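Local atomic coordinates of cellulose 1,4-beta-cellobiosidase (Thermobifida fusca, PDB entry 4JJJ), a protein that probably hydrolyses cellulose to cellobiose as a cellobiohydrolase, the chain here being its glycoside hydrolase family 48 catalytic domain. Residues Y262-K274 / A312-Q324. The protein carries 1 engineered substitution. Residues are numbered along the deposited sequence; the frame is centred on the assembly and turned at random. Where two conformers were deposited one is given.
Sequences YLRYAMFDKYFKK and AWAWRIGSSSSHQ. With BGC (beta-D-glucopyranose), chain D; BGC (beta-D-glucopyranose), chain B; BGC (beta-D-glucopyranose), chain C; BGC (beta-D-glucopyranose), chain E.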
ATOM      1  N   TYR A 262       8.050   1.991  14.530  1.00  5.57           N
ATOM      2  CA  TYR A 262       7.681   0.608  14.202  1.00  5.90           C
ATOM      3  C   TYR A 262       7.811   0.283  12.738  1.00  5.26           C
ATOM      4  O   TYR A 262       8.059  -0.844  12.359  1.00  5.28           O
ATOM      5  CB  TYR A 262       6.268   0.315  14.657  1.00  5.69           C
ATOM      6  CG  TYR A 262       6.219   0.147  16.210  1.00  6.50           C
ATOM      7  CD1 TYR A 262       6.392  -1.097  16.790  1.00  6.98           C
ATOM      8  CD2 TYR A 262       5.928   1.213  17.027  1.00  6.59           C
ATOM      9  CE1 TYR A 262       6.404  -1.219  18.141  1.00  6.59           C
ATOM     10  CE2 TYR A 262       5.981   1.103  18.425  1.00  6.81           C
ATOM     11  CZ  TYR A 262       6.173  -0.156  18.959  1.00  6.90           C
ATOM     12  OH  TYR A 262       6.183  -0.302  20.369  1.00  7.51           O
ATOM     13  N   LEU A 263       7.641   1.297  11.905  1.00  5.14           N
ATOM     14  CA  LEU A 263       7.718   1.126  10.414  1.00  5.56           C
ATOM     15  C   LEU A 263       9.097   0.695   9.999  1.00  5.86           C
ATOM     16  O   LEU A 263       9.320   0.170   8.876  1.00  6.55           O
ATOM     17  CB  LEU A 263       7.352   2.433   9.726  1.00  5.16           C
ATOM     18  CG  LEU A 263       7.243   2.472   8.200  1.00  5.60           C
ATOM     19  CD1 LEU A 263       6.332   1.358   7.778  1.00  5.64           C
ATOM     20  CD2 LEU A 263       6.724   3.891   7.801  1.00  5.75           C
ATOM     21  N   ARG A 264      10.073   0.910  10.891  1.00  6.24           N
ATOM     22  CA  ARG A 264      11.388   0.300  10.574  1.00  6.15           C
ATOM     23  C   ARG A 264      11.374  -1.198  10.301  1.00  6.19           C
ATOM     24  O   ARG A 264      12.264  -1.688   9.661  1.00  5.52           O
ATOM     25  CB  ARG A 264      12.455   0.609  11.656  1.00  6.83           C
ATOM     26  CG  ARG A 264      12.709   2.117  11.871  1.00  6.98           C
ATOM     27  CD  ARG A 264      13.769   2.429  12.909  1.00  8.21           C
ATOM     28  NE  ARG A 264      13.307   2.012  14.193  1.00  8.31           N
ATOM     29  CZ  ARG A 264      14.089   1.679  15.256  1.00  8.69           C
ATOM     30  NH1 ARG A 264      15.393   1.528  15.138  1.00  9.14           N
ATOM     31  NH2 ARG A 264      13.492   1.416  16.398  1.00  8.71           N
ATOM     32  N   TYR A 265      10.428  -1.926  10.811  1.00  5.93           N
ATOM     33  CA  TYR A 265      10.317  -3.377  10.474  1.00  5.78           C
ATOM     34  C   TYR A 265      10.285  -3.582   8.962  1.00  5.80           C
ATOM     35  O   TYR A 265      10.810  -4.596   8.457  1.00  6.07           O
ATOM     36  CB  TYR A 265       9.050  -4.013  11.104  1.00  5.21           C
ATOM     37  CG  TYR A 265       9.350  -4.577  12.432  1.00  6.02           C
ATOM     38  CD1 TYR A 265      10.079  -5.757  12.566  1.00  6.12           C
ATOM     39  CD2 TYR A 265       8.900  -3.932  13.551  1.00  6.05           C
ATOM     40  CE1 TYR A 265      10.360  -6.301  13.817  1.00  7.40           C
ATOM     41  CE2 TYR A 265       9.194  -4.417  14.818  1.00  6.08           C
ATOM     42  CZ  TYR A 265       9.886  -5.629  14.969  1.00  6.92           C
ATOM     43  OH  TYR A 265      10.256  -6.144  16.217  1.00  8.06           O
ATOM     44  N   ALA A 266       9.732  -2.631   8.162  1.00  5.78           N
ATOM     45  CA  ALA A 266       9.719  -2.742   6.716  1.00  5.66           C
ATOM     46  C   ALA A 266      11.130  -2.682   6.075  1.00  6.07           C
ATOM     47  O   ALA A 266      11.252  -3.020   4.916  1.00  6.73           O
ATOM     48  CB  ALA A 266       8.812  -1.654   6.128  1.00  5.84           C
ATOM     49  N   MET A 267      12.124  -2.234   6.858  1.00  5.26           N
ATOM     50  CA  MET A 267      13.480  -2.034   6.389  1.00  5.45           C
ATOM     51  C   MET A 267      14.340  -3.275   6.416  1.00  5.70           C
ATOM     52  O   MET A 267      15.523  -3.226   6.007  1.00  5.03           O
ATOM     53  CB  MET A 267      14.124  -0.946   7.206  1.00  5.66           C
ATOM     54  CG  MET A 267      13.547   0.436   7.019  1.00  6.54           C
ATOM     55  SD  MET A 267      14.522   1.606   7.974  1.00  8.02           S
ATOM     56  CE  MET A 267      13.531   3.062   7.907  1.00  8.53           C
ATOM     57  N   PHE A 268      13.751  -4.374   6.923  1.00  5.88           N
ATOM     58  CA  PHE A 268      14.508  -5.628   7.187  1.00  6.68           C
ATOM     59  C   PHE A 268      14.135  -6.738   6.242  1.00  7.31           C
ATOM     60  O   PHE A 268      12.962  -6.896   5.902  1.00  6.91           O
ATOM     61  CB  PHE A 268      14.394  -6.041   8.640  1.00  7.32           C
ATOM     62  CG  PHE A 268      15.134  -5.150   9.516  1.00  7.10           C
ATOM     63  CD1 PHE A 268      14.567  -3.929   9.871  1.00  7.55           C
ATOM     64  CD2 PHE A 268      16.424  -5.425   9.941  1.00  8.00           C
ATOM     65  CE1 PHE A 268      15.266  -3.021  10.644  1.00  7.97           C
ATOM     66  CE2 PHE A 268      17.118  -4.526  10.726  1.00  8.69           C
ATOM     67  CZ  PHE A 268      16.554  -3.311  11.090  1.00  8.55           C
ATOM     68  N   ASP A 269      15.094  -7.596   5.929  1.00  6.87           N
ATOM     69  CA  ASP A 269      14.796  -8.837   5.205  1.00  7.66           C
ATOM     70  C   ASP A 269      13.668  -9.616   5.939  1.00  6.62           C
ATOM     71  O   ASP A 269      13.596  -9.596   7.166  1.00  6.84           O
ATOM     72  CB  ASP A 269      16.077  -9.698   5.156  1.00  7.56           C
ATOM     73  CG  ASP A 269      15.879 -10.985   4.395  1.00  8.09           C
ATOM     74  OD1 ASP A 269      15.971 -10.940   3.141  1.00  8.71           O
ATOM     75  OD2 ASP A 269      15.648 -12.010   5.060  1.00  9.57           O
ATOM     76  N   LYS A 270      12.875 -10.365   5.174  1.00  7.02           N
ATOM     77  CA  LYS A 270      11.762 -11.066   5.723  1.00  6.82           C
ATOM     78  C   LYS A 270      12.162 -11.867   6.966  1.00  7.90           C
ATOM     79  O   LYS A 270      11.461 -11.852   7.965  1.00  8.02           O
ATOM     80  CB  LYS A 270      11.155 -11.940   4.689  1.00  6.99           C
ATOM     81  CG  LYS A 270       9.848 -12.594   5.013  1.00  6.73           C
ATOM     82  CD  LYS A 270       9.318 -13.541   3.919  1.00  6.55           C
ATOM     83  CE  LYS A 270       8.018 -14.202   4.329  1.00  6.97           C
ATOM     84  NZ  LYS A 270       7.534 -15.053   3.230  1.00  7.64           N
ATOM     85  N   TYR A 271      13.219 -12.679   6.809  1.00  7.59           N
ATOM     86  CA  TYR A 271      13.658 -13.523   7.890  1.00  7.32           C
ATOM     87  C   TYR A 271      14.988 -13.044   8.486  1.00  7.99           C
ATOM     88  O   TYR A 271      15.780 -13.841   9.059  1.00  9.24           O
ATOM     89  CB  TYR A 271      13.743 -14.982   7.430  1.00  7.04           C
ATOM     90  CG  TYR A 271      12.396 -15.583   7.181  1.00  7.24           C
ATOM     91  CD1 TYR A 271      11.586 -15.928   8.236  1.00  7.37           C
ATOM     92  CD2 TYR A 271      11.931 -15.754   5.838  1.00  7.12           C
ATOM     93  CE1 TYR A 271      10.276 -16.445   7.996  1.00  7.78           C
ATOM     94  CE2 TYR A 271      10.647 -16.258   5.601  1.00  7.75           C
ATOM     95  CZ  TYR A 271       9.852 -16.578   6.709  1.00  7.13           C
ATOM     96  OH  TYR A 271       8.584 -17.119   6.395  1.00  9.36           O
ATOM     97  N   PHE A 272      15.199 -11.747   8.484  1.00  7.64           N
ATOM     98  CA  PHE A 272      16.332 -11.088   9.051  1.00  7.62           C
ATOM     99  C   PHE A 272      17.657 -11.723   8.555  1.00  9.06           C
ATOM    100  O   PHE A 272      18.594 -11.790   9.321  1.00  9.54           O
ATOM    101  CB  PHE A 272      16.223 -11.055  10.597  1.00  8.25           C
ATOM    102  CG  PHE A 272      15.057 -10.219  11.094  1.00  8.98           C
ATOM    103  CD1 PHE A 272      15.188  -8.840  11.224  1.00  8.38           C
ATOM    104  CD2 PHE A 272      13.816 -10.828  11.395  1.00  9.70           C
ATOM    105  CE1 PHE A 272      14.044  -8.124  11.582  1.00  8.56           C
ATOM    106  CE2 PHE A 272      12.712 -10.090  11.793  1.00 10.38           C
ATOM    107  CZ  PHE A 272      12.835  -8.714  11.836  1.00  9.42           C
ATOM    108  N   LYS A 273      17.669 -12.156   7.319  1.00  8.72           N
ATOM    109  CA  LYS A 273      18.953 -12.573   6.714  1.00 10.05           C
ATOM    110  C   LYS A 273      19.832 -11.412   6.487  1.00 10.76           C
ATOM    111  O   LYS A 273      19.419 -10.276   6.207  1.00  8.97           O
ATOM    112  CB  LYS A 273      18.732 -13.176   5.386  1.00 12.22           C
ATOM    113  CG  LYS A 273      17.914 -14.417   5.317  1.00 15.86           C
ATOM    114  CD  LYS A 273      18.559 -15.645   5.816  1.00 17.29           C
ATOM    115  CE  LYS A 273      18.078 -16.884   5.039  1.00 14.99           C
ATOM    116  NZ  LYS A 273      18.826 -18.027   5.653  1.00 14.96           N
ATOM    117  N   LYS A 274      21.133 -11.673   6.477  1.00 11.42           N
ATOM    118  CA  LYS A 274      22.034 -10.636   6.081  1.00 12.71           C
ATOM    119  C   LYS A 274      21.742 -10.202   4.647  1.00 10.38           C
ATOM    120  O   LYS A 274      21.535 -11.025   3.723  1.00 10.52           O
ATOM    121  CB  LYS A 274      23.447 -11.185   6.091  1.00 14.21           C
ATOM    122  CG  LYS A 274      24.566 -10.211   5.713  1.00 18.49           C
ATOM    123  CD  LYS A 274      25.917 -10.952   5.872  1.00 25.88           C
ATOM    124  CE  LYS A 274      27.097 -10.064   5.551  1.00 36.13           C
ATOM    125  NZ  LYS A 274      27.415  -9.096   6.641  1.00 45.01           N
ATOM    126  N   ALA A 312       2.263 -19.856  24.909  1.00 33.54           N
ATOM    127  CA  ALA A 312       2.177 -18.892  23.799  1.00 31.13           C
ATOM    128  C   ALA A 312       3.451 -18.930  22.943  1.00 34.80           C
ATOM    129  O   ALA A 312       4.529 -19.263  23.445  1.00 31.05           O
ATOM    130  CB  ALA A 312       1.891 -17.456  24.339  1.00 34.70           C
ATOM    131  N   TRP A 313       3.322 -18.665  21.621  1.00 26.19           N
ATOM    132  CA  TRP A 313       4.489 -18.449  20.716  1.00 21.76           C
ATOM    133  C   TRP A 313       4.075 -17.174  19.861  1.00 18.59           C
ATOM    134  O   TRP A 313       2.938 -16.830  19.844  1.00 17.97           O
ATOM    135  CB  TRP A 313       4.844 -19.560  19.793  1.00 22.86           C
ATOM    136  CG  TRP A 313       3.710 -20.271  19.085  1.00 27.87           C
ATOM    137  CD1 TRP A 313       3.133 -21.452  19.494  1.00 32.30           C
ATOM    138  CD2 TRP A 313       3.060 -19.922  17.838  1.00 29.07           C
ATOM    139  NE1 TRP A 313       2.167 -21.856  18.597  1.00 34.87           N
ATOM    140  CE2 TRP A 313       2.082 -20.931  17.582  1.00 30.03           C
ATOM    141  CE3 TRP A 313       3.170 -18.851  16.943  1.00 25.96           C
ATOM    142  CZ2 TRP A 313       1.271 -20.917  16.478  1.00 25.45           C
ATOM    143  CZ3 TRP A 313       2.382 -18.856  15.813  1.00 23.39           C
ATOM    144  CH2 TRP A 313       1.403 -19.862  15.600  1.00 24.44           C
ATOM    145  N   ALA A 314       5.045 -16.516  19.259  1.00 14.18           N
ATOM    146  CA  ALA A 314       4.763 -15.288  18.494  1.00 12.33           C
ATOM    147  C   ALA A 314       5.899 -15.128  17.531  1.00 11.03           C
ATOM    148  O   ALA A 314       6.996 -15.775  17.666  1.00 11.84           O
ATOM    149  CB  ALA A 314       4.605 -14.049  19.370  1.00 10.49           C
ATOM    150  N   TRP A 315       5.656 -14.387  16.441  1.00  9.58           N
ATOM    151  CA  TRP A 315       6.642 -14.238  15.429  1.00  8.55           C
ATOM    152  C   TRP A 315       6.462 -12.832  14.745  1.00  7.03           C
ATOM    153  O   TRP A 315       5.421 -12.139  14.896  1.00  7.45           O
ATOM    154  CB  TRP A 315       6.509 -15.271  14.345  1.00  8.70           C
ATOM    155  CG  TRP A 315       5.157 -15.336  13.776  1.00  9.46           C
ATOM    156  CD1 TRP A 315       4.116 -16.084  14.272  1.00  9.23           C
ATOM    157  CD2 TRP A 315       4.641 -14.593  12.668  1.00  8.88           C
ATOM    158  NE1 TRP A 315       2.959 -15.840  13.529  1.00  9.46           N
ATOM    159  CE2 TRP A 315       3.288 -14.993  12.480  1.00  9.23           C
ATOM    160  CE3 TRP A 315       5.198 -13.679  11.762  1.00  9.17           C
ATOM    161  CZ2 TRP A 315       2.462 -14.443  11.503  1.00  8.55           C
ATOM    162  CZ3 TRP A 315       4.396 -13.151  10.754  1.00  8.47           C
ATOM    163  CH2 TRP A 315       3.006 -13.524  10.627  1.00  8.28           C
ATOM    164  N   ARG A 316       7.542 -12.442  14.051  1.00  7.90           N
ATOM    165  CA  ARG A 316       7.601 -11.172  13.262  1.00  7.62           C
ATOM    166  C   ARG A 316       8.456 -11.414  12.069  1.00  7.43           C
ATOM    167  O   ARG A 316       9.499 -12.147  12.128  1.00  8.68           O
ATOM    168  CB  ARG A 316       8.187 -10.010  14.051  1.00  6.68           C
ATOM    169  CG  ARG A 316       7.362  -9.656  15.283  1.00  7.21           C
ATOM    170  CD  ARG A 316       7.898  -8.507  16.101  1.00  7.62           C
ATOM    171  NE  ARG A 316       7.048  -8.398  17.275  1.00  7.45           N
ATOM    172  CZ  ARG A 316       7.179  -7.532  18.270  1.00  8.67           C
ATOM    173  NH1 ARG A 316       8.142  -6.614  18.310  1.00  9.13           N
ATOM    174  NH2 ARG A 316       6.312  -7.570  19.265  1.00  8.70           N
ATOM    175  N   ILE A 317       8.079 -10.746  10.944  1.00  6.68           N
ATOM    176  CA  ILE A 317       8.856 -10.777   9.701  1.00  6.60           C
ATOM    177  C   ILE A 317       8.919  -9.372   9.166  1.00  6.73           C
ATOM    178  O   ILE A 317       7.934  -8.637   9.318  1.00  6.05           O
ATOM    179  CB  ILE A 317       8.364 -11.753   8.658  1.00  6.79           C
ATOM    180  CG1 ILE A 317       6.874 -11.447   8.237  1.00  7.10           C
ATOM    181  CG2 ILE A 317       8.448 -13.236   9.164  1.00  6.90           C
ATOM    182  CD1 ILE A 317       6.191 -12.435   7.299  1.00  7.48           C
ATOM    183  N   GLY A 318      10.023  -9.026   8.506  1.00  6.27           N
ATOM    184  CA  GLY A 318      10.106  -7.894   7.575  1.00  6.01           C
ATOM    185  C   GLY A 318       9.646  -8.359   6.267  1.00  6.26           C
ATOM    186  O   GLY A 318       8.813  -9.227   6.126  1.00  6.27           O
ATOM    187  N   SER A 319      10.202  -7.772   5.184  1.00  6.13           N
ATOM    188  CA  SER A 319      10.002  -8.285   3.852  1.00  6.94           C
ATOM    189  C   SER A 319      11.187  -7.926   2.993  1.00  7.02           C
ATOM    190  O   SER A 319      11.797  -6.879   3.212  1.00  6.94           O
ATOM    191  CB  SER A 319       8.644  -8.018   3.253  1.00  6.97           C
ATOM    192  OG  SER A 319       8.648  -6.814   2.587  1.00  6.39           O
ATOM    193  N   SER A 320      11.508  -8.744   2.014  1.00  6.40           N
ATOM    194  CA  SER A 320      12.780  -8.658   1.335  1.00  6.93           C
ATOM    195  C   SER A 320      12.790  -7.851   0.029  1.00  5.99           C
ATOM    196  O   SER A 320      13.887  -7.500  -0.458  1.00  5.49           O
ATOM    197  CB  SER A 320      13.242 -10.071   0.968  1.00  6.93           C
ATOM    198  OG  SER A 320      13.421 -10.836   2.166  1.00  7.96           O
ATOM    199  N   SER A 321      11.610  -7.529  -0.475  0.70  5.29           N
ATOM    200  CA  SER A 321      11.500  -6.906  -1.813  0.70  5.05           C
ATOM    201  C   SER A 321      10.856  -5.539  -1.654  0.70  5.02           C
ATOM    202  O   SER A 321       9.839  -5.400  -0.884  0.70  5.49           O
ATOM    203  CB  SER A 321      10.669  -7.759  -2.729  0.70  4.96           C
ATOM    204  OG  SER A 321      10.634  -7.211  -4.018  0.70  4.37           O
ATOM    205  N   SER A 322      11.406  -4.551  -2.362  1.00  4.88           N
ATOM    206  CA  SER A 322      10.985  -3.142  -2.252  1.00  4.74           C
ATOM    207  C   SER A 322      10.690  -2.592  -3.603  1.00  5.14           C
ATOM    208  O   SER A 322      11.362  -2.925  -4.604  1.00  4.97           O
ATOM    209  CB  SER A 322      12.020  -2.267  -1.511  1.00  4.96           C
ATOM    210  OG  SER A 322      12.288  -2.714  -0.184  1.00  5.87           O
ATOM    211  N   HIS A 323       9.603  -1.800  -3.680  1.00  4.42           N
ATOM    212  CA  HIS A 323       9.062  -1.253  -4.887  1.00  4.58           C
ATOM    213  C   HIS A 323       9.225   0.266  -4.866  1.00  4.42           C
ATOM    214  O   HIS A 323       8.900   0.909  -3.888  1.00  4.15           O
ATOM    215  CB  HIS A 323       7.586  -1.680  -4.942  1.00  4.68           C
ATOM    216  CG  HIS A 323       6.831  -1.380  -6.197  1.00  4.60           C
ATOM    217  ND1 HIS A 323       6.684  -0.109  -6.752  1.00  4.43           N
ATOM    218  CD2 HIS A 323       6.124  -2.192  -7.018  1.00  5.09           C
ATOM    219  CE1 HIS A 323       5.888  -0.152  -7.790  1.00  4.67           C
ATOM    220  NE2 HIS A 323       5.550  -1.432  -7.989  1.00  5.01           N
ATOM    221  N   GLN A 324       9.629   0.852  -5.977  1.00  4.35           N
ATOM    222  CA  GLN A 324       9.821   2.290  -6.063  1.00  4.21           C
ATOM    223  C   GLN A 324       8.587   3.079  -5.619  1.00  4.42           C
ATOM    224  O   GLN A 324       8.635   4.171  -5.033  1.00  5.21           O
ATOM    225  CB  GLN A 324      10.172   2.730  -7.501  1.00  4.33           C
ATOM    226  CG  GLN A 324       9.151   2.426  -8.600  1.00  4.40           C
ATOM    227  CD  GLN A 324       8.151   3.512  -8.851  1.00  4.36           C
ATOM    228  OE1 GLN A 324       8.362   4.664  -8.457  1.00  4.89           O
ATOM    229  NE2 GLN A 324       7.022   3.173  -9.496  1.00  4.50           N
TER
HETATM  230  C2  BGC D   4       2.632 -17.694   8.463  1.00 10.14           C
HETATM  231  C3  BGC D   4       2.986 -18.012   9.910  1.00 10.78           C
HETATM  232  C4  BGC D   4       4.526 -18.075  10.078  1.00  9.38           C
HETATM  233  C5  BGC D   4       5.137 -16.778   9.539  1.00  9.42           C
HETATM  234  C6  BGC D   4       6.702 -16.835   9.520  1.00  8.78           C
HETATM  235  C1  BGC D   4       3.295 -16.375   8.073  1.00  9.30           C
HETATM  236  O2  BGC D   4       1.225 -17.555   8.412  1.00 11.93           O
HETATM  237  O3  BGC D   4       2.394 -19.294  10.225  1.00 11.60           O
HETATM  238  O4  BGC D   4       4.884 -18.132  11.459  1.00 10.76           O
HETATM  239  O5  BGC D   4       4.709 -16.599   8.183  1.00  8.15           O
HETATM  240  O6  BGC D   4       7.198 -17.815   8.610  1.00  9.16           O
HETATM  241  C2  BGC B   3       4.001 -13.668   4.208  1.00  7.41           C
HETATM  242  C3  BGC B   3       3.997 -14.961   4.997  1.00  8.54           C
HETATM  243  C4  BGC B   3       3.189 -14.857   6.277  1.00  8.23           C
HETATM  244  C5  BGC B   3       1.828 -14.261   6.029  1.00  7.76           C
HETATM  245  C6  BGC B   3       1.023 -13.941   7.233  1.00  7.59           C
HETATM  246  C1  BGC B   3       2.538 -13.196   4.017  1.00  7.57           C
HETATM  247  O2  BGC B   3       4.671 -13.773   2.959  1.00  8.34           O
HETATM  248  O3  BGC B   3       5.364 -15.348   5.304  1.00  9.13           O
HETATM  249  O4  BGC B   3       3.032 -16.241   6.741  1.00  8.53           O
HETATM  250  O5  BGC B   3       1.944 -13.006   5.290  1.00  7.85           O
HETATM  251  O6  BGC B   3      -0.277 -13.491   6.900  1.00  7.13           O
HETATM  252  C2  BGC C   5       5.924 -19.206  13.256  1.00 11.05           C
HETATM  253  C3  BGC C   5       6.208 -20.543  13.976  1.00 14.57           C
HETATM  254  C4  BGC C   5       4.903 -21.339  14.124  1.00 15.30           C
HETATM  255  C5  BGC C   5       4.156 -21.442  12.768  1.00 14.67           C
HETATM  256  C6  BGC C   5       2.839 -22.219  12.701  1.00 16.20           C
HETATM  257  C1  BGC C   5       5.165 -19.452  11.978  1.00 11.69           C
HETATM  258  O2  BGC C   5       7.160 -18.611  13.046  1.00 10.80           O
HETATM  259  O3  BGC C   5       6.744 -20.283  15.305  1.00 15.89           O
HETATM  260  O4  BGC C   5       5.289 -22.766  14.345  1.00 17.58           O
HETATM  261  O5  BGC C   5       3.896 -20.061  12.326  1.00 12.07           O
HETATM  262  O6  BGC C   5       2.647 -22.999  11.517  1.00 19.24           O
HETATM  263  C2  BGC E   6       5.025 -24.638  15.655  1.00 22.32           C
HETATM  264  C3  BGC E   6       5.138 -25.259  17.047  1.00 25.57           C
HETATM  265  C4  BGC E   6       6.292 -24.592  17.816  1.00 28.44           C
HETATM  266  C5  BGC E   6       6.137 -23.059  17.819  1.00 28.00           C
HETATM  267  C6  BGC E   6       7.171 -22.401  18.717  1.00 30.34           C
HETATM  268  C1  BGC E   6       5.114 -23.079  15.706  1.00 21.48           C
HETATM  269  O2  BGC E   6       3.782 -25.098  15.125  1.00 22.30           O
HETATM  270  O3  BGC E   6       5.366 -26.707  16.860  1.00 29.63           O
HETATM  271  O4  BGC E   6       6.354 -25.168  19.136  1.00 30.99           O
HETATM  272  O5  BGC E   6       6.358 -22.672  16.398  1.00 22.42           O
HETATM  273  O6  BGC E   6       8.301 -22.521  17.889  1.00 31.11           O
HETATM  274  O   HOH W   1      11.639 -13.186  10.594  1.00 13.00           O
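Lys270 lies against Ser320, Gly318 and Ile317 on its way to the bound glycan. Its CB is 3.6 Å from Ser320 OG, which accepts a nearly straight bond from Lys270 N and donates to Asp269 OD1 from above the carboxylate plane. CG, anti to the backbone N (chi1 -171°), passes Gly318 O and Ile317 CB. Extended beyond CG, the chain brings CE alongside Ile317 CD1, 3.9 Å away. NZ reaches O2 of the chain B glucose at 3.1 Å, bonds weakly to its O3 and forms a salt bridge with Glu108. Tyr271 OH donates to O6 of the chain D glucose (2.7 Å), in plane at the tyrosine ring's edge. Trp315 lays one face against O4 and C5 of that sugar and also meets the chain C glucose; an alanine here would probably leave both without this aromatic platform and freer to shift. Arg316 NH1 donates to Tyr265 OH, 3.0 Å away in the guanidinium plane, and that hydroxyl also bonds Asp128. The 3-10 turn and loop after helix 250-263 thus pack on edge strand 314-317 and the residues just after it, beside strand 302-306, at the glycan-binding cleft, with helix 131-138 touching Tyr265 and Arg316.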